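Local coordinates for putative hemin transport system, substrate-binding protein (Burkholderia cenocepacia J2315, PDB 5GIZ) that binds heme in the periplasm and probably hands it to an inner-membrane transporter as part of a bacterial heme-acquisition system, at residues 62-73 with 84-95. Residues are numbered along the deposited sequence; the frame is centred on the assembly and turned at random.
Sequences LLSLRPDLVLAS and QVKGAGVTVTTF
Ala72 O takes the amide of Phe95 at 2.9 Å from its N, while Thr94 CA closes on the same oxygen at 3.2 Å as a CA-H...O contact and the Phe95 ring turns its edge to it, CD1 at 3.6 Å. Upstream the pairing repeats: Ala72 N donates to Thr93 O, Thr93 N to Val70 O, and Val70 N to Thr91 O. Where the strands begin to part, the amide of Thr91 instead donates to a water, 2.9 Å from its N. Strands 69-72 and 91-94 run parallel, 19° apart, joined through helix 79-87 as a beta-alpha-beta unit; 91-94 is an edge strand of the four-stranded parallel sheet within this chain. Strand 69-72 leads into Ser73, whose side chain touches Gln54, a heme-binding residue. Beneath the helix, Val70 has CG1 anti to the backbone N (chi1 173°), which leaves CG2 beside that N to meet Val85 CG1 tip to tip and Val90 CG1 crosswise at 3.9 Å. Both Leu63 methyls lie against Ala88 CB just past the helix end, next to the Schellman turn at Gly89, and CD2 goes on to Val90 CG2 at 3.6 Å. On the opposite face of the sheet, Phe95 CE1 packs 4.0 Å from Leu71 CB, and helix 101-114 covers both residues through Val111.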
ATOM      1  N   LEU A  62      15.895 -16.428   3.025  1.00 13.78           N
ATOM      2  CA  LEU A  62      16.324 -15.371   2.123  1.00 12.78           C
ATOM      3  C   LEU A  62      17.723 -15.638   1.578  1.00 13.14           C
ATOM      4  O   LEU A  62      17.960 -15.625   0.360  1.00 12.12           O
ATOM      5  CB  LEU A  62      16.184 -14.038   2.880  1.00 13.18           C
ATOM      6  CG  LEU A  62      16.377 -12.771   2.060  1.00 12.94           C
ATOM      7  CD1 LEU A  62      15.785 -11.563   2.799  1.00 13.16           C
ATOM      8  CD2 LEU A  62      17.857 -12.488   1.753  1.00 13.35           C
ATOM      9  N   LEU A  63      18.666 -15.939   2.465  1.00 13.05           N
ATOM     10  CA  LEU A  63      20.035 -16.217   2.002  1.00 13.63           C
ATOM     11  C   LEU A  63      20.142 -17.445   1.164  1.00 13.40           C
ATOM     12  O   LEU A  63      21.030 -17.548   0.327  1.00 13.92           O
ATOM     13  CB  LEU A  63      21.027 -16.297   3.187  1.00 14.38           C
ATOM     14  CG  LEU A  63      21.241 -14.947   3.867  1.00 15.17           C
ATOM     15  CD1 LEU A  63      21.915 -15.119   5.215  1.00 16.05           C
ATOM     16  CD2 LEU A  63      21.991 -13.982   2.980  1.00 14.74           C
ATOM     17  N   SER A  64      19.262 -18.422   1.376  1.00 13.34           N
ATOM     18  CA  SER A  64      19.307 -19.629   0.560  1.00 13.71           C
ATOM     19  C   SER A  64      19.011 -19.368  -0.920  1.00 13.09           C
ATOM     20  O   SER A  64      19.346 -20.199  -1.779  1.00 13.58           O
ATOM     21  CB  SER A  64      18.341 -20.692   1.093  1.00 14.16           C
ATOM     22  OG  SER A  64      17.005 -20.474   0.711  1.00 14.29           O
ATOM     23  N   LEU A  65      18.421 -18.207  -1.214  1.00 13.56           N
ATOM     24  CA  LEU A  65      18.187 -17.825  -2.560  1.00 13.22           C
ATOM     25  C   LEU A  65      19.375 -17.094  -3.202  1.00 13.90           C
ATOM     26  O   LEU A  65      19.287 -16.601  -4.346  1.00 13.29           O
ATOM     27  CB  LEU A  65      16.904 -16.996  -2.674  1.00 13.60           C
ATOM     28  CG  LEU A  65      15.638 -17.677  -2.200  1.00 13.07           C
ATOM     29  CD1 LEU A  65      14.474 -16.703  -2.289  1.00 13.09           C
ATOM     30  CD2 LEU A  65      15.388 -18.940  -3.019  1.00 13.33           C
ATOM     31  N   ARG A  66      20.499 -17.050  -2.492  1.00 13.62           N
ATOM     32  CA  ARG A  66      21.737 -16.462  -3.024  1.00 13.86           C
ATOM     33  C   ARG A  66      21.589 -15.066  -3.621  1.00 13.07           C
ATOM     34  O   ARG A  66      21.969 -14.812  -4.754  1.00 13.13           O
ATOM     35  CB  ARG A  66      22.351 -17.406  -4.039  1.00 14.25           C
ATOM     36  CG  ARG A  66      22.608 -18.787  -3.461  1.00 15.52           C
ATOM     37  CD  ARG A  66      23.182 -19.781  -4.459  1.00 16.90           C
ATOM     38  NE  ARG A  66      22.184 -20.085  -5.449  1.00 18.67           N
ATOM     39  CZ  ARG A  66      22.132 -19.590  -6.675  1.00 19.78           C
ATOM     40  NH1 ARG A  66      23.085 -18.813  -7.117  1.00 23.12           N
ATOM     41  NH2 ARG A  66      21.103 -19.904  -7.437  1.00 22.39           N
ATOM     42  N   PRO A  67      21.037 -14.127  -2.852  1.00 15.58           N
ATOM     43  CA  PRO A  67      20.919 -12.787  -3.425  1.00 15.32           C
ATOM     44  C   PRO A  67      22.248 -12.091  -3.543  1.00 15.61           C
ATOM     45  O   PRO A  67      23.120 -12.278  -2.710  1.00 16.54           O
ATOM     46  CB  PRO A  67      20.103 -12.033  -2.363  1.00 15.50           C
ATOM     47  CG  PRO A  67      20.438 -12.749  -1.082  1.00 16.01           C
ATOM     48  CD  PRO A  67      20.483 -14.196  -1.484  1.00 16.05           C
ATOM     49  N   ASP A  68      22.374 -11.221  -4.544  1.00 15.83           N
ATOM     50  CA  ASP A  68      23.423 -10.218  -4.609  1.00 16.93           C
ATOM     51  C   ASP A  68      22.976  -8.886  -4.014  1.00 16.28           C
ATOM     52  O   ASP A  68      23.807  -8.064  -3.591  1.00 16.91           O
ATOM     53  CB  ASP A  68      23.808  -9.962  -6.069  1.00 18.08           C
ATOM     54  CG  ASP A  68      24.369 -11.176  -6.727  1.00 19.45           C
ATOM     55  OD1 ASP A  68      25.260 -11.872  -6.106  1.00 20.69           O
ATOM     56  OD2 ASP A  68      23.897 -11.579  -7.811  1.00 19.28           O
ATOM     57  N   LEU A  69      21.655  -8.664  -4.014  1.00 15.00           N
ATOM     58  CA  LEU A  69      21.096  -7.391  -3.547  1.00 15.33           C
ATOM     59  C   LEU A  69      19.706  -7.617  -3.004  1.00 14.57           C
ATOM     60  O   LEU A  69      18.969  -8.381  -3.572  1.00 13.48           O
ATOM     61  CB  LEU A  69      21.051  -6.447  -4.734  1.00 16.09           C
ATOM     62  CG  LEU A  69      20.361  -5.093  -4.579  1.00 16.93           C
ATOM     63  CD1 LEU A  69      21.062  -4.228  -3.547  1.00 18.14           C
ATOM     64  CD2 LEU A  69      20.280  -4.374  -5.924  1.00 17.86           C
ATOM     65  N   VAL A  70      19.355  -6.912  -1.933  1.00 14.78           N
ATOM     66  CA  VAL A  70      18.036  -6.876  -1.364  1.00 14.82           C
ATOM     67  C   VAL A  70      17.567  -5.414  -1.379  1.00 15.02           C
ATOM     68  O   VAL A  70      18.251  -4.545  -0.856  1.00 15.57           O
ATOM     69  CB  VAL A  70      18.008  -7.414   0.095  1.00 15.52           C
ATOM     70  CG1 VAL A  70      16.649  -7.194   0.726  1.00 15.58           C
ATOM     71  CG2 VAL A  70      18.463  -8.864   0.176  1.00 15.59           C
ATOM     72  N   LEU A  71      16.418  -5.166  -1.968  1.00 15.27           N
ATOM     73  CA  LEU A  71      15.731  -3.910  -1.885  1.00 15.56           C
ATOM     74  C   LEU A  71      14.671  -4.054  -0.837  1.00 14.97           C
ATOM     75  O   LEU A  71      13.787  -4.898  -0.967  1.00 14.45           O
ATOM     76  CB  LEU A  71      15.087  -3.559  -3.223  1.00 16.13           C
ATOM     77  CG  LEU A  71      16.030  -3.625  -4.439  1.00 17.59           C
ATOM     78  CD1 LEU A  71      15.189  -3.412  -5.724  1.00 18.52           C
ATOM     79  CD2 LEU A  71      17.167  -2.682  -4.291  1.00 18.96           C
ATOM     80  N   ALA A  72      14.775  -3.254   0.222  1.00 14.89           N
ATOM     81  CA  ALA A  72      13.937  -3.428   1.382  1.00 15.47           C
ATOM     82  C   ALA A  72      13.130  -2.221   1.732  1.00 15.69           C
ATOM     83  O   ALA A  72      13.652  -1.088   1.804  1.00 15.06           O
ATOM     84  CB  ALA A  72      14.794  -3.814   2.588  1.00 16.12           C
ATOM     85  N   SER A  73      11.858  -2.453   1.974  1.00 16.33           N
ATOM     86  CA  SER A  73      10.975  -1.366   2.366  1.00 18.56           C
ATOM     87  C   SER A  73      11.323  -0.987   3.791  1.00 19.94           C
ATOM     88  O   SER A  73      11.976  -1.747   4.547  1.00 20.59           O
ATOM     89  CB  SER A  73       9.539  -1.830   2.278  1.00 18.81           C
ATOM     90  OG  SER A  73       9.361  -2.786   3.272  1.00 20.56           O
ATOM     91  N   GLN A  84      21.434 -10.259  10.051  1.00 25.16           N
ATOM     92  CA  GLN A  84      22.012 -11.520   9.600  1.00 25.75           C
ATOM     93  C   GLN A  84      22.289 -11.498   8.082  1.00 24.87           C
ATOM     94  O   GLN A  84      23.313 -12.019   7.621  1.00 24.41           O
ATOM     95  CB  GLN A  84      21.113 -12.712   9.964  1.00 27.49           C
ATOM     96  CG  GLN A  84      21.761 -14.058   9.702  1.00 30.26           C
ATOM     97  CD  GLN A  84      20.904 -15.257  10.118  1.00 31.92           C
ATOM     98  OE1 GLN A  84      19.948 -15.126  10.892  1.00 33.26           O
ATOM     99  NE2 GLN A  84      21.241 -16.430   9.585  1.00 34.03           N
ATOM    100  N   VAL A  85      21.393 -10.878   7.311  1.00 22.85           N
ATOM    101  CA  VAL A  85      21.587 -10.810   5.848  1.00 22.00           C
ATOM    102  C   VAL A  85      22.765  -9.917   5.460  1.00 22.17           C
ATOM    103  O   VAL A  85      23.631 -10.286   4.621  1.00 21.84           O
ATOM    104  CB  VAL A  85      20.288 -10.341   5.141  1.00 20.18           C
ATOM    105  CG1 VAL A  85      20.509 -10.048   3.639  1.00 20.06           C
ATOM    106  CG2 VAL A  85      19.171 -11.366   5.340  1.00 19.78           C
ATOM    107  N   LYS A  86      22.858  -8.760   6.112  1.00 23.18           N
ATOM    108  CA  LYS A  86      23.965  -7.871   5.884  1.00 23.50           C
ATOM    109  C   LYS A  86      25.264  -8.543   6.320  1.00 23.76           C
ATOM    110  O   LYS A  86      26.278  -8.432   5.642  1.00 23.97           O
ATOM    111  CB  LYS A  86      23.760  -6.582   6.683  1.00 24.33           C
ATOM    112  CG  LYS A  86      22.708  -5.639   6.074  1.00 24.73           C
ATOM    113  CD  LYS A  86      22.602  -4.381   6.916  1.00 26.80           C
ATOM    114  CE  LYS A  86      21.462  -3.489   6.489  1.00 28.20           C
ATOM    115  NZ  LYS A  86      21.137  -2.473   7.537  1.00 30.38           N
ATOM    116  N   GLY A  87      25.219  -9.273   7.434  1.00 24.57           N
ATOM    117  CA  GLY A  87      26.396  -9.958   7.947  1.00 26.59           C
ATOM    118  C   GLY A  87      26.935 -11.066   7.070  1.00 26.52           C
ATOM    119  O   GLY A  87      28.096 -11.488   7.231  1.00 28.08           O
ATOM    120  N   ALA A  88      26.106 -11.573   6.155  1.00 25.69           N
ATOM    121  CA  ALA A  88      26.523 -12.592   5.174  1.00 25.98           C
ATOM    122  C   ALA A  88      27.127 -11.943   3.922  1.00 26.81           C
ATOM    123  O   ALA A  88      27.478 -12.631   2.950  1.00 29.39           O
ATOM    124  CB  ALA A  88      25.335 -13.458   4.773  1.00 25.07           C
ATOM    125  N   GLY A  89      27.203 -10.628   3.915  1.00 27.26           N
ATOM    126  CA  GLY A  89      27.839  -9.888   2.836  1.00 27.25           C
ATOM    127  C   GLY A  89      26.916  -9.412   1.747  1.00 26.81           C
ATOM    128  O   GLY A  89      27.359  -8.877   0.736  1.00 28.03           O
ATOM    129  N   VAL A  90      25.609  -9.530   1.990  1.00 23.46           N
ATOM    130  CA  VAL A  90      24.611  -9.107   1.002  1.00 22.27           C
ATOM    131  C   VAL A  90      24.324  -7.623   1.217  1.00 22.52           C
ATOM    132  O   VAL A  90      24.110  -7.186   2.341  1.00 24.39           O
ATOM    133  CB  VAL A  90      23.329  -9.951   1.159  1.00 20.87           C
ATOM    134  CG1 VAL A  90      22.270  -9.518   0.156  1.00 19.78           C
ATOM    135  CG2 VAL A  90      23.635 -11.424   0.984  1.00 21.11           C
ATOM    136  N   THR A  91      24.298  -6.878   0.128  1.00 21.59           N
ATOM    137  CA  THR A  91      23.914  -5.480   0.124  1.00 21.70           C
ATOM    138  C   THR A  91      22.408  -5.371   0.340  1.00 19.92           C
ATOM    139  O   THR A  91      21.612  -5.996  -0.359  1.00 19.24           O
ATOM    140  CB  THR A  91      24.288  -4.784  -1.210  1.00 23.08           C
ATOM    141  OG1 THR A  91      25.730  -4.855  -1.351  1.00 24.91           O
ATOM    142  CG2 THR A  91      23.813  -3.286  -1.260  1.00 23.69           C
ATOM    143  N   VAL A  92      22.014  -4.536   1.287  1.00 20.02           N
ATOM    144  CA  VAL A  92      20.628  -4.320   1.572  1.00 19.76           C
ATOM    145  C   VAL A  92      20.422  -2.810   1.452  1.00 19.92           C
ATOM    146  O   VAL A  92      21.083  -2.007   2.180  1.00 21.70           O
ATOM    147  CB  VAL A  92      20.231  -4.783   2.977  1.00 20.82           C
ATOM    148  CG1 VAL A  92      18.803  -4.400   3.277  1.00 21.49           C
ATOM    149  CG2 VAL A  92      20.459  -6.272   3.186  1.00 20.36           C
ATOM    150  N   THR A  93      19.588  -2.386   0.521  1.00 18.43           N
ATOM    151  CA  THR A  93      19.291  -0.977   0.308  1.00 18.99           C
ATOM    152  C   THR A  93      17.869  -0.766   0.762  1.00 17.90           C
ATOM    153  O   THR A  93      16.925  -1.383   0.271  1.00 16.33           O
ATOM    154  CB  THR A  93      19.530  -0.627  -1.155  1.00 19.53           C
ATOM    155  OG1 THR A  93      20.924  -0.924  -1.461  1.00 21.69           O
ATOM    156  CG2 THR A  93      19.194   0.816  -1.467  1.00 20.47           C
ATOM    157  N   THR A  94      17.708   0.171   1.697  1.00 18.27           N
ATOM    158  CA  THR A  94      16.464   0.397   2.367  1.00 19.14           C
ATOM    159  C   THR A  94      15.813   1.678   1.881  1.00 18.96           C
ATOM    160  O   THR A  94      16.500   2.680   1.648  1.00 19.72           O
ATOM    161  CB  THR A  94      16.689   0.383   3.888  1.00 20.17           C
ATOM    162  OG1 THR A  94      17.254  -0.880   4.245  1.00 20.99           O
ATOM    163  CG2 THR A  94      15.439   0.491   4.623  1.00 20.52           C
ATOM    164  N   PHE A  95      14.498   1.652   1.723  1.00 18.39           N
ATOM    165  CA  PHE A  95      13.730   2.780   1.197  1.00 19.56           C
ATOM    166  C   PHE A  95      12.901   3.400   2.309  1.00 22.19           C
ATOM    167  O   PHE A  95      12.561   2.746   3.286  1.00 25.96           O
ATOM    168  CB  PHE A  95      12.875   2.274  -0.004  1.00 19.22           C
ATOM    169  CG  PHE A  95      13.722   1.900  -1.175  1.00 19.99           C
ATOM    170  CD1 PHE A  95      14.352   0.668  -1.235  1.00 19.20           C
ATOM    171  CD2 PHE A  95      13.955   2.790  -2.210  1.00 22.56           C
ATOM    172  CE1 PHE A  95      15.224   0.314  -2.266  1.00 20.89           C
ATOM    173  CE2 PHE A  95      14.832   2.454  -3.235  1.00 23.48           C
ATOM    174  CZ  PHE A  95      15.452   1.206  -3.289  1.00 23.41           C
TER
HETATM  175  O   HOH W   1      25.735  -8.068  -2.141  1.00 33.08           O